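Local coordinates for protein decaprenyl diphosphate synthase (Rhodobacter capsulatus, PDB 3MZV) that probably elongates farnesyl diphosphate with isopentenyl diphosphate units, using magnesium, to make the long all-trans prenyl diphosphate from which quinone side chains are built, at residues Y123-A126 and R127-Q130; P39-P42 and E43-H47; V68-G71 and G72-V76. All blocks are in the same frame, centred on the assembly; numbering follows the deposited sequence.

Contact 1 (Y123-A126 and R127-Q130)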
loop_
_atom_site.group_PDB
_atom_site.type_symbol
_atom_site.label_atom_id
_atom_site.label_comp_id
_atom_site.label_asym_id
_atom_site.label_seq_id
_atom_site.Cartn_x
_atom_site.Cartn_y
_atom_site.Cartn_z
ATOM N N TYR B 123 3.618 -2.211 4.960
ATOM C CA TYR B 123 3.915 -1.925 6.354
ATOM C C TYR B 123 4.248 -0.453 6.580
ATOM O O TYR B 123 3.711 0.149 7.497
ATOM C CB TYR B 123 5.076 -2.790 6.864
ATOM C CG TYR B 123 5.241 -2.733 8.380
ATOM C CD1 TYR B 123 4.343 -3.381 9.224
ATOM C CD2 TYR B 123 6.261 -1.972 8.965
ATOM C CE1 TYR B 123 4.491 -3.348 10.611
ATOM C CE2 TYR B 123 6.412 -1.947 10.359
ATOM C CZ TYR B 123 5.528 -2.611 11.162
ATOM O OH TYR B 123 5.663 -2.586 12.548
ATOM N N LEU B 124 5.120 0.112 5.756
ATOM C CA LEU B 124 5.524 1.499 5.900
ATOM C C LEU B 124 4.370 2.460 5.601
ATOM O O LEU B 124 4.194 3.471 6.279
ATOM C CB LEU B 124 6.677 1.822 4.960
ATOM C CG LEU B 124 7.907 0.917 5.168
ATOM C CD1 LEU B 124 9.020 1.324 4.252
ATOM C CD2 LEU B 124 8.327 0.943 6.630
ATOM N N PHE B 125 3.617 2.145 4.564
ATOM C CA PHE B 125 2.466 2.938 4.228
ATOM C C PHE B 125 1.488 2.991 5.410
ATOM O O PHE B 125 0.996 4.048 5.757
ATOM C CB PHE B 125 1.769 2.368 3.004
ATOM C CG PHE B 125 0.703 3.293 2.461
ATOM C CD1 PHE B 125 -0.644 2.983 2.589
ATOM C CD2 PHE B 125 1.049 4.513 1.914
ATOM C CE1 PHE B 125 -1.641 3.848 2.099
ATOM C CE2 PHE B 125 0.071 5.387 1.430
ATOM C CZ PHE B 125 -1.306 5.038 1.527
ATOM N N ALA B 126 1.168 1.852 5.975
ATOM C CA ALA B 126 0.266 1.772 7.127
ATOM C C ALA B 126 0.794 2.540 8.348
ATOM O O ALA B 126 0.083 3.328 8.967
ATOM C CB ALA B 126 0.012 0.300 7.502
ATOM N N ARG B 127 2.053 2.298 8.692
ATOM C CA ARG B 127 2.669 2.979 9.797
ATOM C C ARG B 127 2.676 4.496 9.592
ATOM O O ARG B 127 2.549 5.245 10.550
ATOM C CB ARG B 127 4.102 2.463 9.965
ATOM C CG ARG B 127 4.151 0.999 10.457
ATOM C CD ARG B 127 4.294 0.746 11.955
ATOM N NE ARG B 127 3.022 0.485 12.584
ATOM C CZ ARG B 127 2.650 -0.556 13.349
ATOM N NH1 ARG B 127 1.415 -0.542 13.797
ATOM N NH2 ARG B 127 3.424 -1.584 13.708
ATOM N N SER B 128 2.830 4.926 8.365
ATOM C CA SER B 128 2.848 6.339 8.105
ATOM C C SER B 128 1.489 6.970 8.363
ATOM O O SER B 128 1.432 8.085 8.879
ATOM C CB SER B 128 3.374 6.649 6.716
ATOM O OG SER B 128 2.412 6.551 5.679
ATOM N N PHE B 129 0.401 6.286 7.989
ATOM C CA PHE B 129 -0.910 6.810 8.338
ATOM C C PHE B 129 -1.220 6.735 9.819
ATOM O O PHE B 129 -1.839 7.626 10.348
ATOM C CB PHE B 129 -1.993 6.258 7.418
ATOM C CG PHE B 129 -2.022 7.000 6.155
ATOM C CD1 PHE B 129 -1.093 6.722 5.190
ATOM C CD2 PHE B 129 -2.880 8.114 5.991
ATOM C CE1 PHE B 129 -1.048 7.452 4.030
ATOM C CE2 PHE B 129 -2.844 8.829 4.839
ATOM C CZ PHE B 129 -1.908 8.496 3.853
ATOM N N GLN B 130 -0.761 5.694 10.494
ATOM C CA GLN B 130 -0.915 5.601 11.919
ATOM C C GLN B 130 -0.259 6.798 12.575
ATOM O O GLN B 130 -0.876 7.458 13.433
ATOM C CB GLN B 130 -0.319 4.296 12.437
ATOM C CG GLN B 130 -0.605 4.025 13.879
ATOM C CD GLN B 130 0.126 2.800 14.379
ATOM O OE1 GLN B 130 1.173 2.401 13.824
ATOM N NE2 GLN B 130 -0.400 2.204 15.428
#

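Contact 2 (P39-P42 and E43-H47)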
loop_
_atom_site.group_PDB
_atom_site.type_symbol
_atom_site.label_atom_id
_atom_site.label_comp_id
_atom_site.label_asym_id
_atom_site.label_seq_id
_atom_site.Cartn_x
_atom_site.Cartn_y
_atom_site.Cartn_z
ATOM N N PRO B 39 11.605 -8.914 11.824
ATOM C CA PRO B 39 12.851 -8.130 11.675
ATOM C C PRO B 39 13.215 -7.755 10.241
ATOM O O PRO B 39 13.839 -6.718 10.016
ATOM C CB PRO B 39 13.926 -9.055 12.266
ATOM C CG PRO B 39 13.365 -10.436 12.123
ATOM C CD PRO B 39 11.881 -10.266 12.356
ATOM N N ARG B 40 12.848 -8.605 9.284
ATOM C CA ARG B 40 13.026 -8.288 7.862
ATOM C C ARG B 40 12.540 -6.880 7.503
ATOM O O ARG B 40 13.122 -6.212 6.644
ATOM C CB ARG B 40 12.287 -9.324 7.005
ATOM C CG ARG B 40 12.458 -9.132 5.507
ATOM C CD ARG B 40 12.984 -10.383 4.844
ATOM N NE ARG B 40 12.016 -11.476 4.857
ATOM C CZ ARG B 40 12.277 -12.723 4.469
ATOM N NH1 ARG B 40 13.487 -13.068 4.043
ATOM N NH2 ARG B 40 11.319 -13.640 4.516
ATOM N N ILE B 41 11.481 -6.418 8.164
ATOM C CA ILE B 41 10.859 -5.141 7.764
ATOM C C ILE B 41 11.838 -3.941 7.829
ATOM O O ILE B 41 12.101 -3.304 6.806
ATOM C CB ILE B 41 9.553 -4.861 8.547
ATOM C CG1 ILE B 41 8.439 -5.770 8.014
ATOM C CG2 ILE B 41 9.148 -3.398 8.402
ATOM C CD1 ILE B 41 7.282 -5.972 8.957
ATOM N N PRO B 42 12.377 -3.631 9.021
ATOM C CA PRO B 42 13.380 -2.557 9.108
ATOM C C PRO B 42 14.690 -2.893 8.353
ATOM O O PRO B 42 15.318 -1.993 7.779
ATOM C CB PRO B 42 13.625 -2.440 10.625
ATOM C CG PRO B 42 13.302 -3.789 11.154
ATOM C CD PRO B 42 12.087 -4.201 10.347
ATOM N N GLU B 43 15.098 -4.170 8.341
ATOM C CA GLU B 43 16.236 -4.574 7.481
ATOM C C GLU B 43 16.003 -4.111 6.056
ATOM O O GLU B 43 16.858 -3.443 5.484
ATOM C CB GLU B 43 16.476 -6.090 7.479
ATOM C CG GLU B 43 17.427 -6.568 8.567
ATOM C CD GLU B 43 17.147 -8.008 8.993
ATOM O OE1 GLU B 43 17.060 -8.879 8.090
ATOM O OE2 GLU B 43 16.991 -8.241 10.222
ATOM N N VAL B 44 14.849 -4.459 5.489
ATOM C CA VAL B 44 14.509 -4.018 4.121
ATOM C C VAL B 44 14.401 -2.481 3.990
ATOM O O VAL B 44 14.879 -1.891 3.014
ATOM C CB VAL B 44 13.187 -4.662 3.625
ATOM C CG1 VAL B 44 12.768 -4.066 2.270
ATOM C CG2 VAL B 44 13.326 -6.206 3.546
ATOM N N THR B 45 13.758 -1.843 4.967
ATOM C CA THR B 45 13.603 -0.376 4.963
ATOM C C THR B 45 14.949 0.346 5.091
ATOM O O THR B 45 15.214 1.311 4.352
ATOM C CB THR B 45 12.682 0.127 6.112
ATOM O OG1 THR B 45 11.511 -0.703 6.211
ATOM C CG2 THR B 45 12.284 1.588 5.854
ATOM N N ALA B 46 15.765 -0.115 6.049
ATOM C CA ALA B 46 17.132 0.351 6.197
ATOM C C ALA B 46 17.791 0.373 4.835
ATOM O O ALA B 46 18.298 1.400 4.404
ATOM C CB ALA B 46 17.936 -0.577 7.156
ATOM N N HIS B 47 17.725 -0.768 4.152
ATOM C CA HIS B 47 18.441 -1.005 2.890
ATOM C C HIS B 47 18.043 -0.045 1.754
ATOM O O HIS B 47 18.839 0.199 0.849
ATOM C CB HIS B 47 18.274 -2.488 2.461
ATOM C CG HIS B 47 18.918 -2.827 1.151
ATOM N ND1 HIS B 47 20.225 -3.261 1.050
ATOM C CD2 HIS B 47 18.434 -2.793 -0.116
ATOM C CE1 HIS B 47 20.520 -3.472 -0.221
ATOM N NE2 HIS B 47 19.451 -3.196 -0.950
#

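Contact 3 (V68-G71 and G72-V76)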
loop_
_atom_site.group_PDB
_atom_site.type_symbol
_atom_site.label_atom_id
_atom_site.label_comp_id
_atom_site.label_asym_id
_atom_site.label_seq_id
_atom_site.Cartn_x
_atom_site.Cartn_y
_atom_site.Cartn_z
ATOM N N VAL B 68 6.140 29.457 6.854
ATOM C CA VAL B 68 4.940 30.178 7.284
ATOM C C VAL B 68 4.932 30.409 8.813
ATOM O O VAL B 68 3.901 30.784 9.401
ATOM C CB VAL B 68 3.655 29.485 6.770
ATOM C CG1 VAL B 68 3.628 29.442 5.247
ATOM C CG2 VAL B 68 3.488 28.096 7.403
ATOM N N GLY B 69 6.061 30.152 9.470
ATOM C CA GLY B 69 6.245 30.459 10.891
ATOM C C GLY B 69 5.869 29.396 11.918
ATOM O O GLY B 69 5.664 29.721 13.079
ATOM N N TYR B 70 5.772 28.136 11.495
ATOM C CA TYR B 70 5.370 27.067 12.383
ATOM C C TYR B 70 6.543 26.704 13.269
ATOM O O TYR B 70 7.662 26.625 12.791
ATOM C CB TYR B 70 4.972 25.849 11.572
ATOM C CG TYR B 70 4.347 24.733 12.357
ATOM C CD1 TYR B 70 3.196 24.949 13.139
ATOM C CD2 TYR B 70 4.903 23.472 12.343
ATOM C CE1 TYR B 70 2.598 23.911 13.845
ATOM C CE2 TYR B 70 4.317 22.437 13.000
ATOM C CZ TYR B 70 3.156 22.653 13.771
ATOM O OH TYR B 70 2.599 21.602 14.471
ATOM N N GLY B 71 6.271 26.513 14.547
ATOM C CA GLY B 71 7.283 26.148 15.530
ATOM C C GLY B 71 7.313 24.665 15.874
ATOM O O GLY B 71 8.116 24.254 16.699
ATOM N N GLY B 72 6.461 23.849 15.259
ATOM C CA GLY B 72 6.463 22.406 15.524
ATOM C C GLY B 72 5.290 22.064 16.420
ATOM O O GLY B 72 4.551 22.970 16.834
ATOM N N PRO B 73 5.126 20.774 16.731
ATOM C CA PRO B 73 6.059 19.706 16.368
ATOM C C PRO B 73 5.674 18.883 15.138
ATOM O O PRO B 73 6.403 17.991 14.751
ATOM C CB PRO B 73 5.950 18.788 17.564
ATOM C CG PRO B 73 4.495 18.933 17.950
ATOM C CD PRO B 73 4.065 20.283 17.611
ATOM N N PHE B 74 4.487 19.102 14.592
ATOM C CA PHE B 74 3.900 18.108 13.689
ATOM C C PHE B 74 4.342 18.199 12.233
ATOM O O PHE B 74 3.928 17.388 11.415
ATOM C CB PHE B 74 2.393 18.166 13.782
ATOM C CG PHE B 74 1.854 17.672 15.119
ATOM C CD1 PHE B 74 2.236 16.474 15.630
ATOM C CD2 PHE B 74 1.004 18.468 15.878
ATOM C CE1 PHE B 74 1.743 16.031 16.862
ATOM C CE2 PHE B 74 0.510 18.014 17.116
ATOM C CZ PHE B 74 0.901 16.806 17.585
ATOM N N HIS B 75 5.161 19.186 11.891
ATOM C CA HIS B 75 5.753 19.224 10.555
ATOM C C HIS B 75 6.776 18.051 10.410
ATOM O O HIS B 75 7.006 17.547 9.318
ATOM C CB HIS B 75 6.388 20.581 10.255
ATOM C CG HIS B 75 7.515 20.920 11.149
ATOM N ND1 HIS B 75 7.438 20.791 12.519
ATOM C CD2 HIS B 75 8.754 21.407 10.882
ATOM C CE1 HIS B 75 8.594 21.145 13.056
ATOM N NE2 HIS B 75 9.408 21.529 12.086
ATOM N N VAL B 76 7.375 17.653 11.514
ATOM C CA VAL B 76 8.251 16.462 11.542
ATOM C C VAL B 76 7.504 15.165 11.181
ATOM O O VAL B 76 7.888 14.419 10.243
ATOM C CB VAL B 76 9.001 16.359 12.885
ATOM C CG1 VAL B 76 9.856 15.082 12.881
ATOM C CG2 VAL B 76 9.937 17.617 13.046
#

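Contact 1 (Y123-A126 and R127-Q130)
Two successive turns of helix 114-133, at the dimer interface of this trans-prenyl synthase, meet where Y123 and F125 reach R127 and F129. R127 folds back along the tyrosine: its CG, anti to the carbonyl carbon (chi1 -69°), lies over one ring face in a CH-pi contact, 3.9 Å from the ring centroid. Bends at chi2 and chi3 then carry the guanidinium past the ring to its hydroxyl, where R127 NH2 donates to Y123 OH over 2.7 Å. The guanidinium and ring planes stand 75° apart, and the hydroxyl sits at the edge of the guanidinium. On its other side R127 NE gives a hydrogen bond to Q130 OE1 (2.9 Å), so the head is gripped from two directions; Q130 NE2 in turn reaches E142 of the second subunit, while Y123 OH also bonds S34 O.

On another side of the same helix, F125 and F129 pack obliquely, CZ of F125 3.5 Å from CE1 of F129, with their planes at 52°. F125 O takes two donors from the same face of its plane: F129 N, and S128 OG at 2.9 Å, which satisfies the buried serine hydroxyl within its own helix. The rings of F125 and F129 both meet F129 of the second subunit. Such i to i+4 pairing on a continuous alpha-helix, with aromatic rings turned to the partner chain, belongs here to the all-helical isoprenoid synthase fold and its dimer interface.

Contact 2 (P39-P42 and E43-H47)
T45 reaches back one turn to I41 near the start of helix 40-49, and its side chain shows how a buried hydroxyl can be settled within a helix. CB lies 3.5 Å from I41 O. From there OG1, placed anti to the carbonyl carbon and beside the backbone N (chi1 -44°), comes to 2.7 Å from I41 O and donates a hydrogen bond to it. The hydroxyl arrives from above the carbonyl plane, 45° out of it, whereas T45 N donates to the same oxygen within that plane, so one carbonyl holds two donors. CG2, the other branch, is anti to the backbone N; of the threonine's side-chain atoms it is OG1 that comes nearest the isoleucine side chain, 4.2 Å from I41 CG2. A valine here, with a methyl for the hydroxyl, would probably leave I41 O with the backbone donor alone and set an apolar group against that carbonyl.

The same spacing recurs on the next face, where V44 CG2 rests 3.6 Å from CG of R40, the two side chains crossing at a slant. The backbone bond from V44 N to R40 O runs beneath this apolar touch. Nearer the surface, the carboxylate end of E43 turns back beside P39, with OE2 3.8 Å from P39 CB.

Among the neighbouring elements, I41 and T45 face Y123 and L124 of helix 114-133, V44 packs on V120 of that helix and on A108 of helix 108-111, and R40 and I41 touch L159 and E153 of the second subunit.

Contact 3 (V68-G71 and G72-V76)
The turn between helices 56-67 and 74-96 is closed by Y70, whose ring lies against the backbone of G72 and reaches F74 and H75, where the chain enters helix 74-96. CG stands anti to the tyrosine's own backbone N (chi1 -172°), which sends the ring forward along the chain. G72 N sits over one face, 3.3 Å above the ring plane and offset toward the rim, while CE2 of Y70 approaches G72 CA to 3.3 Å. At the far end, F74 N lies at the ring edge and donates a hydrogen bond to Y70 OH over 3.1 Å, with an N-H...O angle of 157°.

The opening of this turn is a Schellman motif: G69, at positive phi, is its C-prime residue and ends helix 56-67, with Y70 N bonded back to A65 O and G69 N to R66 O. Glycine also suits G72, since a CB there would clash with G71 O. The peptide bond from G72 to P73 is cis, a sharp change of direction as the chain turns toward helix 74-96.

H75 meets the tyrosine from another side. The Y70 edge points at the imidazole face in an offset edge-to-face pair, centroids 5.4 Å apart and planes at 86°, with Y70 CE2 3.6 Å from H75 ND1. The same histidine packs on L62 and A65 of helix 56-67 and makes a weak hydrogen bond through NE2 to D21. Y70 and F74 also both rest on I194 of helix 169-194.

Along the chain the order is contact 2, contact 3, contact 1, and all three belong to the polyprenyl synthetase region of the chain. Contacts 1 and 2, centres about 14 Å apart, lie on helices 114-133 and 40-49, which pack directly: Y123 CD2 comes to 3.3 Å from I41 CG2. Both also touch the second subunit. Contact 3 stands apart, its centre about 21 Å from that of contact 1 and 29 Å from that of contact 2, and no other chain of the assembly touches it. Helix 74-96, which starts there, nevertheless reaches contact 1, where F84 and T87 meet L124. Two of the contacts thus lie within helices that help form the dimer, and the third at the turn leading into a helix that packs on one of them.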